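Local coordinates for putative uncharacterized protein (Leishmania major, PDB 3M3I) that is of unknown function but adopts a cupin-type double-sheet beta fold and assembles as a dimer, at residues K127-Y131 and Y199-V205; W84-D90 and A169-S175. All blocks are in the same frame, centred on the assembly; numbering follows the deposited sequence.

Contact 1: K127-Y131 and Y199-V205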
loop_
_atom_site.group_PDB
_atom_site.type_symbol
_atom_site.label_atom_id
_atom_site.label_comp_id
_atom_site.label_asym_id
_atom_site.label_seq_id
_atom_site.Cartn_x
_atom_site.Cartn_y
_atom_site.Cartn_z
ATOM N N LYS A 127 -4.548 -21.568 -19.964
ATOM C CA LYS A 127 -4.513 -20.378 -19.081
ATOM C C LYS A 127 -5.894 -19.850 -18.685
ATOM O O LYS A 127 -6.914 -20.246 -19.251
ATOM C CB LYS A 127 -3.738 -19.232 -19.743
ATOM C CG LYS A 127 -2.375 -19.600 -20.293
ATOM C CD LYS A 127 -1.444 -20.137 -19.216
ATOM C CE LYS A 127 -0.016 -20.272 -19.725
ATOM N NZ LYS A 127 0.781 -21.207 -18.896
ATOM N N TYR A 128 -5.897 -18.958 -17.698
ATOM C CA TYR A 128 -7.092 -18.232 -17.246
ATOM C C TYR A 128 -8.253 -19.100 -16.743
ATOM O O TYR A 128 -9.423 -18.800 -16.982
ATOM C CB TYR A 128 -7.537 -17.233 -18.323
ATOM C CG TYR A 128 -6.514 -16.128 -18.512
ATOM C CD1 TYR A 128 -6.368 -15.129 -17.567
ATOM C CD2 TYR A 128 -5.669 -16.110 -19.607
ATOM C CE1 TYR A 128 -5.431 -14.141 -17.714
ATOM C CE2 TYR A 128 -4.728 -15.119 -19.755
ATOM C CZ TYR A 128 -4.615 -14.139 -18.801
ATOM O OH TYR A 128 -3.683 -13.148 -18.945
ATOM N N GLN A 129 -7.921 -20.142 -15.994
ATOM C CA GLN A 129 -8.935 -21.088 -15.517
ATOM C C GLN A 129 -9.502 -20.782 -14.144
ATOM O O GLN A 129 -10.626 -21.185 -13.856
ATOM C CB GLN A 129 -8.382 -22.510 -15.514
ATOM C CG GLN A 129 -8.057 -23.024 -16.890
ATOM C CD GLN A 129 -8.120 -24.508 -16.949
ATOM O OE1 GLN A 129 -9.205 -25.089 -16.980
ATOM N NE2 GLN A 129 -6.958 -25.150 -16.947
ATOM N N VAL A 130 -8.740 -20.075 -13.308
ATOM C CA VAL A 130 -9.106 -19.888 -11.905
ATOM C C VAL A 130 -9.674 -18.498 -11.608
ATOM O O VAL A 130 -8.951 -17.511 -11.590
ATOM C CB VAL A 130 -7.905 -20.191 -10.966
ATOM C CG1 VAL A 130 -8.257 -19.906 -9.513
ATOM C CG2 VAL A 130 -7.474 -21.646 -11.115
ATOM N N TYR A 131 -10.978 -18.444 -11.347
ATOM C CA TYR A 131 -11.637 -17.220 -10.915
ATOM C C TYR A 131 -11.606 -17.132 -9.387
ATOM O O TYR A 131 -11.967 -18.087 -8.683
ATOM C CB TYR A 131 -13.080 -17.180 -11.431
ATOM C CG TYR A 131 -13.902 -16.003 -10.941
ATOM C CD1 TYR A 131 -13.382 -14.715 -10.912
ATOM C CD2 TYR A 131 -15.209 -16.179 -10.528
ATOM C CE1 TYR A 131 -14.135 -13.646 -10.462
ATOM C CE2 TYR A 131 -15.968 -15.112 -10.082
ATOM C CZ TYR A 131 -15.423 -13.850 -10.049
ATOM O OH TYR A 131 -16.191 -12.802 -9.606
ATOM N N TYR A 199 -12.400 -16.938 -23.377
ATOM C CA TYR A 199 -12.659 -17.569 -22.067
ATOM C C TYR A 199 -14.167 -17.664 -21.721
ATOM O O TYR A 199 -14.641 -17.023 -20.792
ATOM C CB TYR A 199 -11.859 -16.842 -20.952
ATOM C CG TYR A 199 -10.459 -16.433 -21.391
ATOM C CD1 TYR A 199 -9.509 -17.385 -21.736
ATOM C CD2 TYR A 199 -10.101 -15.089 -21.491
ATOM C CE1 TYR A 199 -8.236 -17.008 -22.165
ATOM C CE2 TYR A 199 -8.837 -14.702 -21.924
ATOM C CZ TYR A 199 -7.902 -15.662 -22.256
ATOM O OH TYR A 199 -6.649 -15.266 -22.686
ATOM N N PRO A 200 -14.920 -18.506 -22.451
ATOM C CA PRO A 200 -16.365 -18.600 -22.241
ATOM C C PRO A 200 -16.786 -19.307 -20.933
ATOM O O PRO A 200 -17.925 -19.135 -20.477
ATOM C CB PRO A 200 -16.830 -19.391 -23.461
ATOM C CG PRO A 200 -15.684 -20.257 -23.796
ATOM C CD PRO A 200 -14.463 -19.439 -23.500
ATOM N N GLN A 201 -15.885 -20.086 -20.335
ATOM C CA GLN A 201 -16.128 -20.647 -19.000
ATOM C C GLN A 201 -16.417 -19.571 -17.928
ATOM O O GLN A 201 -17.022 -19.880 -16.908
ATOM C CB GLN A 201 -14.963 -21.544 -18.539
ATOM C CG GLN A 201 -13.621 -20.827 -18.278
ATOM C CD GLN A 201 -12.781 -20.677 -19.537
ATOM O OE1 GLN A 201 -13.307 -20.768 -20.646
ATOM N NE2 GLN A 201 -11.475 -20.447 -19.377
ATOM N N HIS A 202 -16.000 -18.320 -18.168
ATOM C CA HIS A 202 -16.217 -17.235 -17.208
ATOM C C HIS A 202 -17.329 -16.270 -17.625
ATOM O O HIS A 202 -17.300 -15.106 -17.240
ATOM C CB HIS A 202 -14.916 -16.448 -16.998
ATOM C CG HIS A 202 -13.770 -17.285 -16.523
ATOM N ND1 HIS A 202 -13.829 -18.046 -15.375
ATOM C CD2 HIS A 202 -12.532 -17.471 -17.038
ATOM C CE1 HIS A 202 -12.679 -18.676 -15.210
ATOM N NE2 HIS A 202 -11.874 -18.341 -16.204
ATOM N N GLU A 203 -18.315 -16.748 -18.386
ATOM C CA GLU A 203 -19.333 -15.863 -18.959
ATOM C C GLU A 203 -19.936 -14.883 -17.957
ATOM O O GLU A 203 -20.074 -13.703 -18.256
ATOM C CB GLU A 203 -20.449 -16.649 -19.663
ATOM C CG GLU A 203 -21.549 -15.742 -20.297
ATOM C CD GLU A 203 -22.459 -16.455 -21.323
ATOM O OE1 GLU A 203 -22.278 -17.664 -21.568
ATOM O OE2 GLU A 203 -23.367 -15.805 -21.900
ATOM N N ALA A 204 -20.290 -15.373 -16.771
ATOM C CA ALA A 204 -20.949 -14.550 -15.752
ATOM C C ALA A 204 -20.096 -13.350 -15.313
ATOM O O ALA A 204 -20.580 -12.217 -15.302
ATOM C CB ALA A 204 -21.330 -15.397 -14.561
ATOM N N VAL A 205 -18.838 -13.587 -14.952
ATOM C CA VAL A 205 -17.934 -12.483 -14.595
ATOM C C VAL A 205 -17.687 -11.597 -15.823
ATOM O O VAL A 205 -17.618 -10.374 -15.704
ATOM C CB VAL A 205 -16.581 -12.978 -13.986
ATOM C CG1 VAL A 205 -15.937 -14.027 -14.858
ATOM C CG2 VAL A 205 -15.603 -11.813 -13.788
#
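Tyr128 and Tyr199 have their CA atoms 7.4 Å apart, and from there the chain leading into strand 130-136 runs alongside the 3-10 turn 200-201 and the first turn of helix 203-209. Their rings meet obliquely, planes at 46°: the CB of Tyr128 sits over one face of the Tyr199 ring, 4.0 Å from its centroid, in a CH-pi contact, while Tyr199 OH approaches CD2 of Tyr128 obliquely, at 3.3 Å. The one hydrogen bond between the segments comes from His202, the N-cap residue of the helix. Its NE2 gives a short bond of 2.6 Å to the backbone O of Tyr128, with the acceptor lying in the imidazole plane. CG of His202 is anti to its carbonyl carbon (chi1 -58°), which carries the ring across to this carbonyl and brings CE1 near Gln129 O. Within the same segment, chi1 of 67° sets Gln201 CG over the centre of one imidazole face, which probably limits the ring's rotation together with the NE2 bond. Farther along, CB of Val205 lies over one face of the Tyr131 ring, offset toward the rim. The contact thus docks the start of the C-terminal helix on the outermost strand, within this chain, of the five-stranded sheet: Tyr128 and His202 both touch Ile97 of strand 92-98, Tyr128 and Tyr199 touch Ile155 of strand 155-159, and the Tyr128 hydroxyl bonds Gly153 O.

Contact 2: W84-D90 and A169-S175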
loop_
_atom_site.group_PDB
_atom_site.type_symbol
_atom_site.label_atom_id
_atom_site.label_comp_id
_atom_site.label_asym_id
_atom_site.label_seq_id
_atom_site.Cartn_x
_atom_site.Cartn_y
_atom_site.Cartn_z
ATOM N N TRP A 84 -3.440 -3.902 -3.406
ATOM C CA TRP A 84 -4.611 -3.112 -3.006
ATOM C C TRP A 84 -4.755 -3.018 -1.483
ATOM O O TRP A 84 -4.934 -4.030 -0.845
ATOM C CB TRP A 84 -5.866 -3.792 -3.550
ATOM C CG TRP A 84 -5.942 -3.765 -5.017
ATOM C CD1 TRP A 84 -5.118 -4.400 -5.895
ATOM C CD2 TRP A 84 -6.907 -3.065 -5.802
ATOM N NE1 TRP A 84 -5.501 -4.134 -7.183
ATOM C CE2 TRP A 84 -6.596 -3.309 -7.157
ATOM C CE3 TRP A 84 -7.997 -2.245 -5.492
ATOM C CZ2 TRP A 84 -7.329 -2.767 -8.200
ATOM C CZ3 TRP A 84 -8.739 -1.711 -6.529
ATOM C CH2 TRP A 84 -8.400 -1.974 -7.875
ATOM N N MET A 85 -4.734 -1.805 -0.924
ATOM C CA MET A 85 -4.798 -1.572 0.528
ATOM C C MET A 85 -6.081 -0.840 0.917
ATOM O O MET A 85 -6.289 0.263 0.460
ATOM C CB MET A 85 -3.641 -0.680 0.979
ATOM C CG MET A 85 -2.400 -1.390 1.447
ATOM S SD MET A 85 -1.218 -1.862 0.188
ATOM C CE MET A 85 -1.177 -0.457 -0.924
ATOM N N TYR A 86 -6.891 -1.427 1.797
ATOM C CA TYR A 86 -8.132 -0.822 2.263
ATOM C C TYR A 86 -7.917 0.414 3.181
ATOM O O TYR A 86 -7.139 0.365 4.121
ATOM C CB TYR A 86 -8.984 -1.863 3.006
ATOM C CG TYR A 86 -10.213 -1.270 3.664
ATOM C CD1 TYR A 86 -10.134 -0.687 4.933
ATOM C CD2 TYR A 86 -11.450 -1.260 3.008
ATOM C CE1 TYR A 86 -11.254 -0.138 5.547
ATOM C CE2 TYR A 86 -12.590 -0.704 3.617
ATOM C CZ TYR A 86 -12.476 -0.138 4.881
ATOM O OH TYR A 86 -13.562 0.433 5.489
ATOM N N HIS A 87 -8.641 1.503 2.896
ATOM C CA HIS A 87 -8.587 2.742 3.692
ATOM C C HIS A 87 -9.923 3.088 4.342
ATOM O O HIS A 87 -9.958 3.437 5.521
ATOM C CB HIS A 87 -8.158 3.922 2.824
ATOM C CG HIS A 87 -6.717 3.896 2.425
ATOM N ND1 HIS A 87 -5.711 3.531 3.290
ATOM C CD2 HIS A 87 -6.107 4.240 1.267
ATOM C CE1 HIS A 87 -4.545 3.630 2.678
ATOM N NE2 HIS A 87 -4.758 4.058 1.450
ATOM N N ALA A 88 -11.010 3.026 3.571
ATOM C CA ALA A 88 -12.337 3.443 4.060
ATOM C C ALA A 88 -13.535 2.941 3.218
ATOM O O ALA A 88 -13.372 2.431 2.110
ATOM C CB ALA A 88 -12.396 4.966 4.200
ATOM N N GLY A 89 -14.731 3.087 3.791
ATOM C CA GLY A 89 -15.990 2.730 3.128
ATOM C C GLY A 89 -16.282 1.243 3.157
ATOM O O GLY A 89 -15.745 0.509 3.978
ATOM N N ASP A 90 -17.139 0.804 2.248
ATOM C CA ASP A 90 -17.401 -0.618 2.047
ATOM C C ASP A 90 -16.174 -1.439 1.586
ATOM O O ASP A 90 -15.206 -0.888 1.007
ATOM C CB ASP A 90 -18.502 -0.807 1.002
ATOM C CG ASP A 90 -19.836 -0.211 1.427
ATOM O OD1 ASP A 90 -20.276 -0.416 2.588
ATOM O OD2 ASP A 90 -20.461 0.454 0.572
ATOM N N ALA A 169 -22.088 2.136 2.778
ATOM C CA ALA A 169 -21.446 3.439 2.602
ATOM C C ALA A 169 -21.520 3.980 1.165
ATOM O O ALA A 169 -21.360 5.178 0.952
ATOM C CB ALA A 169 -19.992 3.360 3.059
ATOM N N GLY A 170 -21.739 3.099 0.192
ATOM C CA GLY A 170 -21.891 3.505 -1.212
ATOM C C GLY A 170 -20.602 3.650 -2.003
ATOM O O GLY A 170 -20.623 4.071 -3.162
ATOM N N TYR A 171 -19.472 3.306 -1.390
ATOM C CA TYR A 171 -18.167 3.416 -2.047
ATOM C C TYR A 171 -17.124 2.578 -1.335
ATOM O O TYR A 171 -17.360 2.067 -0.258
ATOM C CB TYR A 171 -17.692 4.857 -2.033
ATOM C CG TYR A 171 -17.180 5.265 -0.683
ATOM C CD1 TYR A 171 -15.815 5.265 -0.401
ATOM C CD2 TYR A 171 -18.053 5.606 0.325
ATOM C CE1 TYR A 171 -15.346 5.621 0.849
ATOM C CE2 TYR A 171 -17.595 5.962 1.577
ATOM C CZ TYR A 171 -16.239 5.970 1.829
ATOM O OH TYR A 171 -15.790 6.333 3.066
ATOM N N SER A 172 -15.952 2.474 -1.940
ATOM C CA SER A 172 -14.795 1.886 -1.291
ATOM C C SER A 172 -13.544 2.595 -1.751
ATOM O O SER A 172 -13.245 2.582 -2.938
ATOM C CB SER A 172 -14.687 0.422 -1.653
ATOM O OG SER A 172 -13.522 -0.130 -1.075
ATOM N N LEU A 173 -12.823 3.214 -0.819
ATOM C CA LEU A 173 -11.570 3.899 -1.129
ATOM C C LEU A 173 -10.378 3.000 -0.762
ATOM O O LEU A 173 -10.334 2.416 0.318
ATOM C CB LEU A 173 -11.495 5.222 -0.369
ATOM C CG LEU A 173 -10.191 6.035 -0.409
ATOM C CD1 LEU A 173 -9.853 6.498 -1.812
ATOM C CD2 LEU A 173 -10.283 7.225 0.538
ATOM N N VAL A 174 -9.421 2.887 -1.670
ATOM C CA VAL A 174 -8.211 2.123 -1.424
ATOM C C VAL A 174 -7.006 2.900 -1.937
ATOM O O VAL A 174 -7.145 3.961 -2.538
ATOM C CB VAL A 174 -8.233 0.706 -2.127
ATOM C CG1 VAL A 174 -9.308 -0.181 -1.561
ATOM C CG2 VAL A 174 -8.389 0.833 -3.638
ATOM N N SER A 175 -5.826 2.357 -1.670
ATOM C CA SER A 175 -4.623 2.721 -2.383
ATOM C C SER A 175 -4.188 1.509 -3.180
ATOM O O SER A 175 -4.353 0.385 -2.723
ATOM C CB SER A 175 -3.522 3.143 -1.418
ATOM O OG SER A 175 -3.829 4.373 -0.815
#
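Met85 and Ser175 form a hydrogen-bonded antiparallel pair in the seven-stranded sheet of this cupin-family fold, Met85 N reaching Ser175 O at 2.9 Å and Ser175 N bonding back to Met85 O. One residue on, Tyr86 faces Val174 as a non-hydrogen-bonded pair. A classic beta bulge follows: His87 and Ala88 both face Leu173, whose O takes a bond from His87 N and a weak one from Ala88 N, shifting the register by one as the chain turns its corner. CG2 of Val174 packs obliquely against CE3 of Trp84 at 3.6 Å. NE2 of His87 meets Ser175 OG near the ring plane, in a contact modelled at 2.5 Å, probably too short to be taken literally. Past the bulge, CA of Gly89 sits over a face of the Tyr171 ring, 3.9 Å from its centroid. Chi1 of 177° turns the Ser172 hydroxyl beside its own carbonyl carbon, where OG can donate to Asp90 O at 2.8 Å. The Asp90 carboxylate grips the loop before strand 172-179, each oxygen met on its syn side but from well out of the carboxylate plane. OD1 accepts Ala169 N at 3.1 Å and also Gln168 N. OD2 accepts Gly170 N at 3.0 Å, and Ala169 N only weakly. Farther out, the Tyr86 hydroxyl steadies the corner by bonding Gly89 O, and the Tyr171 hydroxyl bonds Trp24 NE1 of helix 21-27. On the subunit interface, Met85 packs on Met85 of the second subunit, and His87 ND1 bonds Tyr86 O of that subunit.

How the contacts relate
From the N terminus the chain passes helix 21-27 and the strands up to 76-77 before reaching 84-90, then continues through strand 92-98 to 127-131. It passes strands 147-150 and 155-159 and arrives at 169-175, where contact 2 closes a loop of 78 residues. The chain finally runs through helix 192-198 to 199-205, and contact 1 closes a loop of 67 residues. The segments alternate, so the two loops cross instead of nesting. Contact 2 joins two strands within the seven-stranded sheet at the dimer interface, whereas contact 1 ties the C-terminal helical region to the five-stranded sheet. Their centres lie about 26 Å apart, on opposite sides of the chain's centre, without touching.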